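PDB 6RK0: flavin-nucleotide-binding protein from Azotobacter vinelandii, which binds FAD and heme b as a flavocytochrome and probably serves as a low-potential terminal oxidase associated with the iron-only nitrogenase. Local coordinates for residues Glu13-Ser16 / Asp17-Val21; Glu204-Pro207 / Arg208-Pro211. All coordinates share one frame; numbering follows the deposited sequence.

Contact 1: Glu13-Ser16 / Asp17-Val21; sequences EAPS and DRTHV. With FAD (flavin-adenine dinucleotide), chain G.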
# COMPACT_ATOMS: atom_id res chain seq x y z
N GLU A 13 -17.65 -4.35 -19.42
CA GLU A 13 -16.27 -4.51 -19.85
C GLU A 13 -15.45 -3.33 -19.36
O GLU A 13 -15.97 -2.39 -18.74
CB GLU A 13 -16.19 -4.64 -21.36
CG GLU A 13 -16.50 -6.05 -21.86
CD GLU A 13 -16.50 -6.16 -23.37
OE1 GLU A 13 -15.80 -7.06 -23.90
OE2 GLU A 13 -17.19 -5.35 -24.03
N ALA A 14 -14.16 -3.33 -19.70
CA ALA A 14 -13.31 -2.26 -19.22
C ALA A 14 -13.76 -0.92 -19.80
O ALA A 14 -14.22 -0.84 -20.94
CB ALA A 14 -11.87 -2.53 -19.63
N PRO A 15 -13.62 0.16 -19.04
CA PRO A 15 -14.04 1.48 -19.55
C PRO A 15 -13.12 2.06 -20.60
O PRO A 15 -13.53 3.00 -21.30
CB PRO A 15 -14.11 2.37 -18.29
CG PRO A 15 -13.20 1.71 -17.34
CD PRO A 15 -13.27 0.21 -17.60
N SER A 16 -11.92 1.52 -20.75
CA SER A 16 -10.97 1.99 -21.75
C SER A 16 -10.00 0.86 -22.08
O SER A 16 -9.83 -0.06 -21.28
CB SER A 16 -10.21 3.22 -21.27
OG SER A 16 -9.40 2.84 -20.17
N ASP A 17 -9.29 0.98 -23.22
CA ASP A 17 -8.26 -0.01 -23.52
C ASP A 17 -7.21 -0.05 -22.42
O ASP A 17 -6.76 -1.14 -22.04
CB ASP A 17 -7.57 0.30 -24.86
CG ASP A 17 -8.44 0.05 -26.04
OD1 ASP A 17 -9.53 -0.56 -25.92
OD2 ASP A 17 -8.04 0.48 -27.13
N ARG A 18 -6.83 1.10 -21.87
CA ARG A 18 -5.72 1.09 -20.93
C ARG A 18 -6.11 0.58 -19.55
O ARG A 18 -5.20 0.31 -18.75
CB ARG A 18 -5.02 2.45 -20.87
CG ARG A 18 -5.85 3.51 -20.28
CD ARG A 18 -5.05 4.80 -20.19
NE ARG A 18 -5.86 5.84 -19.59
CZ ARG A 18 -5.47 7.11 -19.48
NH1 ARG A 18 -4.25 7.53 -19.85
NH2 ARG A 18 -6.32 7.99 -18.98
N THR A 19 -7.40 0.36 -19.29
CA THR A 19 -7.87 -0.28 -18.07
C THR A 19 -8.32 -1.70 -18.26
O THR A 19 -8.87 -2.29 -17.34
CB THR A 19 -8.96 0.54 -17.36
OG1 THR A 19 -10.03 0.82 -18.27
CG2 THR A 19 -8.40 1.83 -16.74
N HIS A 20 -8.04 -2.30 -19.42
CA HIS A 20 -8.47 -3.67 -19.68
C HIS A 20 -7.53 -4.67 -19.02
O HIS A 20 -6.36 -4.78 -19.42
CB HIS A 20 -8.56 -3.91 -21.19
CG HIS A 20 -8.85 -5.33 -21.54
ND1 HIS A 20 -10.06 -5.94 -21.27
CD2 HIS A 20 -8.06 -6.29 -22.06
CE1 HIS A 20 -10.02 -7.19 -21.70
NE2 HIS A 20 -8.81 -7.43 -22.16
N VAL A 21 -8.03 -5.39 -18.01
CA VAL A 21 -7.25 -6.41 -17.31
C VAL A 21 -7.00 -7.56 -18.28
O VAL A 21 -7.95 -8.18 -18.80
CB VAL A 21 -8.01 -6.89 -16.06
CG1 VAL A 21 -7.27 -8.03 -15.38
CG2 VAL A 21 -8.23 -5.76 -15.08
PA FAD G . -2.17 -6.31 -17.16
O1A FAD G . -3.33 -7.23 -17.15
O2A FAD G . -1.25 -6.35 -18.34
O5B FAD G . -2.67 -4.82 -16.90
C5B FAD G . -3.64 -4.24 -17.79
C4B FAD G . -4.58 -3.37 -16.99
O4B FAD G . -5.23 -4.17 -15.98
C3B FAD G . -3.92 -2.25 -16.20
O3B FAD G . -3.57 -1.15 -17.00
C2B FAD G . -4.97 -1.97 -15.13
O2B FAD G . -5.95 -1.12 -15.65
C1B FAD G . -5.54 -3.37 -14.85
N9A FAD G . -4.94 -4.00 -13.68
C8A FAD G . -3.80 -4.75 -13.61
N7A FAD G . -3.49 -5.12 -12.40
C5A FAD G . -4.48 -4.57 -11.61
C6A FAD G . -4.72 -4.59 -10.21
N6A FAD G . -3.92 -5.20 -9.32
N1A FAD G . -5.80 -3.92 -9.75
C2A FAD G . -6.59 -3.29 -10.63
N3A FAD G . -6.47 -3.19 -11.96
C4A FAD G . -5.39 -3.88 -12.39
N1 FAD G . 1.30 -9.77 -9.16
C2 FAD G . 2.46 -10.48 -9.34
O2 FAD G . 2.86 -10.78 -10.48
N3 FAD G . 3.22 -10.85 -8.26
C4 FAD G . 2.93 -10.58 -6.96
O4 FAD G . 3.69 -10.89 -6.05
C4X FAD G . 1.67 -9.88 -6.78
N5 FAD G . 1.28 -9.59 -5.52
C5X FAD G . 0.11 -8.84 -5.36
C6 FAD G . -0.28 -8.47 -4.06
C7 FAD G . -1.42 -7.69 -3.85
C7M FAD G . -1.83 -7.32 -2.44
C8 FAD G . -2.17 -7.26 -4.96
C8M FAD G . -3.35 -6.36 -4.80
C9 FAD G . -1.80 -7.67 -6.24
C9A FAD G . -0.66 -8.42 -6.46
N10 FAD G . -0.26 -8.84 -7.75
C10 FAD G . 0.95 -9.50 -7.93
C1' FAD G . -1.02 -8.49 -8.96
C2' FAD G . -0.47 -7.25 -9.64
O2' FAD G . -0.95 -6.09 -8.98
C3' FAD G . -0.90 -7.22 -11.11
O3' FAD G . -2.31 -7.26 -11.19
C4' FAD G . -0.31 -8.36 -11.93
O4' FAD G . 1.10 -8.43 -11.71
C5' FAD G . -0.55 -8.15 -13.40
O5' FAD G . -0.05 -6.85 -13.79
P FAD G . 0.13 -6.46 -15.31
O1P FAD G . 0.96 -7.48 -16.05
O2P FAD G . 0.59 -5.01 -15.34
O3P FAD G . -1.39 -6.54 -15.80
O HOH W 1 -12.94 -5.73 -20.65
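In the turn that lines the adenosine end of the FAD pocket, Ser16 meets Thr19 over a single 3-10 turn. The amide N of Thr19 donates to Ser16 O at 3.2 Å, with an N-H...O angle of 145°. The donor stands well above the plane of the Ser16 carbonyl. The same N makes a weak bond to Ser16 OG. Thr19 OG1 sits against both oxygens, 2.8 Å from Ser16 OG and 3.1 Å from Ser16 O. The chi1 of Thr19 (54°) sets OG1 between its own backbone N and C, turned back to Ser16. Ser16 OG also bonds to Glu168, which forms a salt bridge with Arg18 NE.

Pro15 CG and CD pack against Thr19 OG1; the two side chains cross at about a right angle. Further back, the methyl CB of Ala14 packs on His20, 3.6 Å from its CA and near the plane of the imidazole, at the ring edge. A water joins the two residues. It accepts from Ala14 N at 2.9 Å and lies in the ring plane beside His20 ND1.

The turn leaves Arg18 O directed at the ribose, where FAD O3B donates to it at 2.8 Å. Val21 CG2 rests 3.5 Å from the ribose oxygen O4B. Pro59 and Arg78 of the second subunit also bond to the FAD, so the site is shared between chains, as in dimeric flavoproteins of the pyridoxamine 5'-phosphate oxidase-like split-barrel fold.

Contact 2: Glu204-Pro207 / Arg208-Pro211; sequences EPDP and RNLP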
# COMPACT_ATOMS: atom_id res chain seq x y z
N GLU A 204 -4.99 6.07 22.25
CA GLU A 204 -4.01 6.43 23.25
C GLU A 204 -3.99 7.94 23.39
O GLU A 204 -3.63 8.66 22.45
CB GLU A 204 -2.65 5.91 22.82
CG GLU A 204 -2.78 4.38 22.77
CD GLU A 204 -1.52 3.67 22.49
OE1 GLU A 204 -0.46 4.30 22.36
OE2 GLU A 204 -1.60 2.44 22.33
N PRO A 205 -4.38 8.46 24.55
CA PRO A 205 -4.48 9.91 24.70
C PRO A 205 -3.12 10.59 24.68
O PRO A 205 -2.14 10.08 25.25
CB PRO A 205 -5.13 10.09 26.08
CG PRO A 205 -4.70 8.83 26.85
CD PRO A 205 -4.77 7.73 25.77
N ASP A 206 -3.10 11.80 24.13
CA ASP A 206 -1.92 12.65 24.26
C ASP A 206 -1.76 12.99 25.74
O ASP A 206 -2.70 13.52 26.36
CB ASP A 206 -2.19 13.94 23.48
CG ASP A 206 -1.05 14.92 23.48
OD1 ASP A 206 -0.00 14.66 24.13
OD2 ASP A 206 -1.20 15.97 22.79
N PRO A 207 -0.59 12.75 26.34
CA PRO A 207 -0.38 13.17 27.74
C PRO A 207 -0.63 14.63 27.99
O PRO A 207 -0.93 15.01 29.13
CB PRO A 207 1.08 12.78 28.01
CG PRO A 207 1.38 11.66 27.03
CD PRO A 207 0.55 11.99 25.80
N ARG A 208 -0.47 15.48 26.96
CA ARG A 208 -0.68 16.91 27.09
C ARG A 208 -2.14 17.32 26.99
O ARG A 208 -2.44 18.51 27.02
CB ARG A 208 0.20 17.65 26.09
CG ARG A 208 1.64 17.48 26.48
CD ARG A 208 2.59 18.42 25.78
NE ARG A 208 2.25 19.82 26.00
CZ ARG A 208 2.68 20.80 25.22
NH1 ARG A 208 3.46 20.52 24.20
NH2 ARG A 208 2.31 22.06 25.46
N ASN A 209 -3.06 16.36 26.85
CA ASN A 209 -4.47 16.72 26.90
C ASN A 209 -4.77 17.45 28.21
O ASN A 209 -4.22 17.13 29.28
CB ASN A 209 -5.33 15.47 26.85
CG ASN A 209 -5.55 14.98 25.44
OD1 ASN A 209 -5.28 15.67 24.45
ND2 ASN A 209 -6.05 13.76 25.34
N LEU A 210 -5.69 18.40 28.13
CA LEU A 210 -6.18 19.05 29.33
C LEU A 210 -6.90 18.02 30.18
O LEU A 210 -7.62 17.17 29.65
CB LEU A 210 -7.11 20.21 28.97
CG LEU A 210 -6.41 21.41 28.28
CD1 LEU A 210 -7.42 22.37 27.68
CD2 LEU A 210 -5.49 22.15 29.25
N PRO A 211 -6.79 18.12 31.49
CA PRO A 211 -7.31 17.05 32.35
C PRO A 211 -8.81 16.85 32.29
O PRO A 211 -9.27 15.73 32.53
CB PRO A 211 -6.82 17.44 33.75
CG PRO A 211 -6.40 18.85 33.67
CD PRO A 211 -5.97 19.08 32.25
O HOH W 2 -1.69 17.27 30.49
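Asp206 and Asn209 close a type I beta turn, with Pro207 and Arg208 at its corners. The amide N of Asn209 donates to Asp206 O at 2.9 Å, nearly straight at 166°. Asp206 adds a second bond from its side chain: OD1 accepts from Arg208 N at 3.0 Å. This makes an Asx turn inside the beta turn. CG of Asp206 stands anti to the backbone N (chi1 -179°), which carries the carboxylate round to the Arg208 amide. That amide meets OD1 from above the carboxylate plane.

Arg208 lies alongside Asp206, pointing the same way; Arg208 CB is 3.6 Å from Asp206 OD1. The arginine chain then bends at chi3 and the guanidinium leads away, to a cation-pi contact with Tyr185 of the second subunit. The carboxylate is instead paired through OD2 with Arg102 of that subunit. The Asn209 side chain turns back against the Asp206 backbone: Asn209 CG is 3.3 Å from Asp206 O, and Asn209 OD1 lies 3.7 Å from Asp206 CB. Asn209 OD1 also accepts from Ala191 N of the second subunit.

The strand just before the turn, 204-205, pairs antiparallel with a strand of the same partner, so the turn sits at the end of a sheet that crosses the dimer interface. A water spans the turn from its corner to its last residue, donating to Pro207 O at 2.7 Å and to Asn209 O at 2.8 Å.

How the contacts relate
Following the chain from the N terminus, contact 1 comes first. Residues 13-21 hold a short 3-10 turn at Ser16-Thr19, in the loop before strand 28-29. The chain then builds the main antiparallel sheet and its helices. Contact 2, at residues 204-211, starts on strand 204-205 and turns in the loop after it. The two contacts are in series; neither nests in the other nor crosses it. The centres of contacts 1 and 2 lie about 50 Å apart, on opposite sides of the chain's centre. Contact 1 ties the N-terminal loop to the FAD site and meets the partner mainly through the shared FAD. Contact 2 meets it directly, by salt bridge, hydrogen bond and strand pairing.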